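Long-range contacts in arylesterase (Sulfolobus solfataricus, PDB 5L2P), which hydrolyses aromatic esters, p-nitrophenyl esters of fatty acids and organophosphates such as paraoxon, with activity on tributyrin as well: residues A[2-7]-A[284-289]; A[40-45]-A[94-99]. All blocks are in the same frame, centred on the assembly; numbering follows the deposited sequence.

Contact 1 of 2, residues A[2-7]-A[284-289]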
# COMPACT_ATOMS: atom_id res chain seq x y z
N PRO A 2 12.21 -3.97 -6.50
CA PRO A 2 13.15 -2.86 -6.41
C PRO A 2 13.91 -2.82 -5.07
O PRO A 2 13.61 -2.03 -4.20
CB PRO A 2 12.26 -1.64 -6.58
CG PRO A 2 11.00 -2.04 -5.96
CD PRO A 2 10.83 -3.51 -6.25
N LEU A 3 14.90 -3.70 -4.94
CA LEU A 3 15.78 -3.71 -3.79
C LEU A 3 17.07 -2.95 -4.10
O LEU A 3 17.37 -2.62 -5.23
CB LEU A 3 16.15 -5.15 -3.40
CG LEU A 3 15.02 -6.10 -3.03
CD1 LEU A 3 15.56 -7.51 -2.90
CD2 LEU A 3 14.34 -5.62 -1.73
N ASP A 4 17.81 -2.67 -3.05
CA ASP A 4 19.20 -2.29 -3.17
C ASP A 4 19.99 -3.41 -3.93
O ASP A 4 19.89 -4.57 -3.59
CB ASP A 4 19.74 -2.11 -1.76
CG ASP A 4 21.09 -1.47 -1.72
OD1 ASP A 4 21.77 -1.29 -2.76
OD2 ASP A 4 21.47 -1.15 -0.57
N PRO A 5 20.73 -3.05 -4.97
CA PRO A 5 21.50 -4.06 -5.74
C PRO A 5 22.42 -4.98 -4.91
O PRO A 5 22.51 -6.15 -5.20
CB PRO A 5 22.35 -3.21 -6.70
CG PRO A 5 21.50 -1.99 -6.93
CD PRO A 5 20.83 -1.71 -5.59
N GLU A 6 23.08 -4.44 -3.89
CA GLU A 6 23.90 -5.26 -2.98
C GLU A 6 23.05 -6.28 -2.24
O GLU A 6 23.49 -7.40 -2.00
CB GLU A 6 24.75 -4.41 -1.99
CG GLU A 6 23.98 -3.45 -1.09
CD GLU A 6 24.84 -2.52 -0.21
OE1 GLU A 6 26.02 -2.89 0.09
OE2 GLU A 6 24.33 -1.43 0.17
N VAL A 7 21.84 -5.90 -1.87
CA VAL A 7 20.93 -6.81 -1.17
C VAL A 7 20.41 -7.88 -2.12
O VAL A 7 20.30 -9.04 -1.76
CB VAL A 7 19.75 -6.05 -0.54
CG1 VAL A 7 18.73 -7.03 0.08
CG2 VAL A 7 20.27 -5.08 0.51
N LEU A 284 19.89 -7.29 5.95
CA LEU A 284 20.82 -8.29 5.46
C LEU A 284 21.21 -8.05 4.02
O LEU A 284 20.37 -7.69 3.19
CB LEU A 284 20.21 -9.68 5.65
CG LEU A 284 20.39 -10.08 7.12
CD1 LEU A 284 19.23 -10.95 7.61
CD2 LEU A 284 21.75 -10.76 7.39
N GLY A 285 22.49 -8.28 3.73
CA GLY A 285 23.04 -8.00 2.41
C GLY A 285 23.44 -6.54 2.22
O GLY A 285 23.86 -6.17 1.11
N SER A 286 23.29 -5.72 3.26
CA SER A 286 23.70 -4.33 3.23
C SER A 286 24.32 -3.88 4.54
O SER A 286 23.65 -3.29 5.38
CB SER A 286 22.50 -3.42 2.89
OG SER A 286 22.94 -2.06 2.78
N PRO A 287 25.61 -4.19 4.75
CA PRO A 287 26.27 -3.76 5.96
C PRO A 287 26.30 -2.25 6.13
O PRO A 287 26.32 -1.78 7.26
CB PRO A 287 27.70 -4.36 5.84
CG PRO A 287 27.84 -4.78 4.43
CD PRO A 287 26.46 -5.10 3.95
N ARG A 288 26.34 -1.50 5.03
CA ARG A 288 26.28 -0.03 5.08
C ARG A 288 24.97 0.46 5.75
O ARG A 288 25.00 1.27 6.66
CB ARG A 288 26.39 0.60 3.67
CG ARG A 288 26.27 2.13 3.65
CD ARG A 288 26.28 2.76 2.24
NE ARG A 288 25.41 2.02 1.32
CZ ARG A 288 24.07 2.13 1.23
NH1 ARG A 288 23.37 3.00 1.99
NH2 ARG A 288 23.43 1.37 0.36
N THR A 289 23.84 -0.06 5.29
CA THR A 289 22.54 0.28 5.91
C THR A 289 22.44 -0.15 7.37
O THR A 289 21.91 0.58 8.22
CB THR A 289 21.38 -0.36 5.15
OG1 THR A 289 21.47 0.01 3.78
CG2 THR A 289 20.08 0.12 5.65
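The guanidinium group of Arg288 meets two carboxylates through one nitrogen: Asp4 OD2 lies at its edge, near the plane, 3.3 Å from NH2, while Glu6 OE2 approaches obliquely at 2.9 Å from the same NH2. The Asp4 carboxylate is turned 48° from the guanidinium plane and that of Glu6 only 21°, yet the Glu6 hydrogen bond is bent and weak, so the pairing probably owes more to charge than to the bond. A bend at chi3 (44°) turns the otherwise extended Arg288 chain toward the two acids. Both segments are helix starts, with Asp4 and Ser286 at the N-cap positions. The salt bridges tie the start of helix 5-17 to that of 287-305, the last helix of the alpha/beta-hydrolase fold, just beyond His281, the probable catalytic histidine. Ser286 OG stands 3.0 Å from Glu6 OE2 and is hydrogen-bonded to Thr289 OG1, either hydroxyl being the possible donor. With an alanine in place of Glu6, of its two acid partners Arg288 would probably keep the more distant Asp4, and Ser286 OG would lose the carboxylate oxygen beside it. Beside the charges, Val7 CG2 packs on Ser286 CB at 3.7 Å. Arg288 also packs on Leu272 of a neighbouring subunit.

Contact 2 of 2, residues A[40-45]-A[94-99]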
# COMPACT_ATOMS: atom_id res chain seq x y z
N LYS A 40 29.56 -12.79 10.50
CA LYS A 40 30.46 -12.18 9.51
C LYS A 40 29.82 -11.00 8.76
O LYS A 40 30.46 -10.38 7.94
CB LYS A 40 30.90 -13.24 8.50
CG LYS A 40 31.69 -14.40 9.13
CD LYS A 40 31.74 -15.65 8.23
CE LYS A 40 32.78 -15.60 7.12
NZ LYS A 40 34.10 -16.04 7.64
N ALA A 41 28.56 -10.68 9.06
CA ALA A 41 27.74 -9.80 8.22
C ALA A 41 28.19 -8.34 8.27
O ALA A 41 28.30 -7.70 7.22
CB ALA A 41 26.26 -9.90 8.62
N VAL A 42 28.47 -7.83 9.47
CA VAL A 42 28.95 -6.46 9.65
C VAL A 42 30.37 -6.49 10.23
O VAL A 42 30.66 -7.32 11.08
CB VAL A 42 28.01 -5.66 10.60
CG1 VAL A 42 28.45 -4.21 10.74
CG2 VAL A 42 26.57 -5.75 10.12
N PRO A 43 31.26 -5.60 9.77
CA PRO A 43 32.61 -5.54 10.34
C PRO A 43 32.65 -4.98 11.77
O PRO A 43 31.85 -4.12 12.10
CB PRO A 43 33.38 -4.60 9.38
CG PRO A 43 32.55 -4.53 8.15
CD PRO A 43 31.13 -4.71 8.61
N LYS A 44 33.58 -5.47 12.59
CA LYS A 44 33.69 -5.09 13.99
C LYS A 44 34.52 -3.83 14.21
O LYS A 44 35.71 -3.79 13.87
CB LYS A 44 34.32 -6.20 14.81
CG LYS A 44 33.51 -7.48 14.93
CD LYS A 44 34.33 -8.54 15.71
CE LYS A 44 33.60 -9.83 16.08
NZ LYS A 44 32.39 -10.08 15.26
N ASP A 45 33.89 -2.81 14.78
CA ASP A 45 34.61 -1.60 15.18
C ASP A 45 35.29 -1.83 16.54
O ASP A 45 34.80 -2.58 17.38
CB ASP A 45 33.67 -0.41 15.27
CG ASP A 45 33.22 0.08 13.90
OD1 ASP A 45 33.04 -0.73 12.98
OD2 ASP A 45 32.98 1.30 13.77
N GLU A 94 25.64 -10.86 16.98
CA GLU A 94 25.39 -9.44 16.95
C GLU A 94 26.44 -8.62 17.71
O GLU A 94 26.18 -7.50 18.14
CB GLU A 94 23.96 -9.18 17.47
CG GLU A 94 22.91 -9.59 16.45
CD GLU A 94 21.47 -9.29 16.86
OE1 GLU A 94 21.23 -8.35 17.66
OE2 GLU A 94 20.58 -10.02 16.37
N ASP A 95 27.64 -9.17 17.83
CA ASP A 95 28.76 -8.47 18.49
C ASP A 95 29.09 -7.15 17.79
O ASP A 95 29.32 -6.14 18.44
CB ASP A 95 29.97 -9.40 18.51
CG ASP A 95 31.18 -8.79 19.23
OD1 ASP A 95 31.26 -8.83 20.46
OD2 ASP A 95 32.07 -8.25 18.54
N ALA A 96 29.13 -7.18 16.47
CA ALA A 96 29.45 -5.99 15.64
C ALA A 96 28.41 -4.87 15.82
O ALA A 96 28.78 -3.68 15.81
CB ALA A 96 29.56 -6.36 14.16
N ILE A 97 27.15 -5.25 16.01
CA ILE A 97 26.10 -4.28 16.30
C ILE A 97 26.31 -3.63 17.66
O ILE A 97 26.17 -2.40 17.79
CB ILE A 97 24.69 -4.87 16.24
CG1 ILE A 97 24.43 -5.49 14.84
CG2 ILE A 97 23.66 -3.78 16.49
CD1 ILE A 97 24.72 -4.59 13.64
N SER A 98 26.64 -4.45 18.67
CA SER A 98 26.83 -3.95 20.02
C SER A 98 27.95 -2.94 20.09
O SER A 98 27.85 -1.98 20.83
CB SER A 98 27.13 -5.09 20.98
OG SER A 98 26.16 -6.13 20.90
N ARG A 99 29.02 -3.20 19.34
CA ARG A 99 30.19 -2.31 19.30
C ARG A 99 29.85 -0.96 18.68
O ARG A 99 30.20 0.08 19.23
CB ARG A 99 31.34 -2.93 18.48
CG ARG A 99 31.99 -4.09 19.16
CD ARG A 99 32.66 -5.05 18.16
NE ARG A 99 33.53 -5.97 18.86
CZ ARG A 99 34.72 -5.65 19.33
NH1 ARG A 99 35.22 -4.46 19.16
NH2 ARG A 99 35.45 -6.55 19.97
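Val42 and Ala96 meet where the loop after helix 27-39 crosses the first turn of helix 95-105, a helix of the alpha/beta-hydrolase fold that follows the predicted oxyanion-hole motif His82-Gly84 in the chain. The apolar part of the contact illustrates how a small residue lets a loop come close to a helix. Ala96 CB points at the loop and takes Val42 CB at 3.9 Å, with Val42 O nearer still at 3.4 Å. One branch of Val42, CG2, turns instead to Ile97 CD1 at 4.1 Å, the two side chains crossing at about a right angle. Ile97 and Val42 both also touch Ser290 of helix 287-305, so three parts of the fold meet here.

The charged part centres on Asp95 OD2. It accepts from Arg99 NE, one turn on in the same helix, at 2.7 Å; the bond reaches its syn side and lies almost in the guanidinium plane, though it stands clear of the carboxylate plane. Lys44 comes across Asp95 with its aliphatic chain, CE being closer than the ammonium, and Lys44 NZ makes a long salt bridge of 3.8 Å to OD2. With CG of Asp95 anti to its own backbone nitrogen (chi1 -178°), the carboxylate reaches these partners, while its OD1 is hydrogen-bonded to Tyr67 OH. Lys44 CB in turn packs on Arg99 CD, obliquely to the guanidinium group.

A single hydrogen bond joins the two segments. The Asp45 side chain is directed elsewhere, to a salt bridge with Arg291, and it is the backbone that receives Arg99: NH1 donates to Asp45 O at 2.6 Å, with an N-H...O angle of 144° and the donor tilted 22° from the carbonyl plane.

In the fold
From the N terminus, the chain opens contact 1 at 2-7, runs through helices 5-17 and 27-39, and opens contact 2 at 40-45. Strands 49-56, 61-68 and 77-81 follow before segment 94-99 closes contact 2, with 48 residues between its segments, strands among them but no helix. The rest of the sheet and the probable catalytic residues Ser156, Asp251 and His281 are then traversed before 284-289 closes contact 1. Contact 2 is thus nested within contact 1, and the two do not cross. Their centres are about 16 Å apart, yet they meet where Pro287 CB packs on Ala41 O at 3.7 Å. Together they join the N-terminal region to two helices of the hydrolase fold, 95-105 and 287-305.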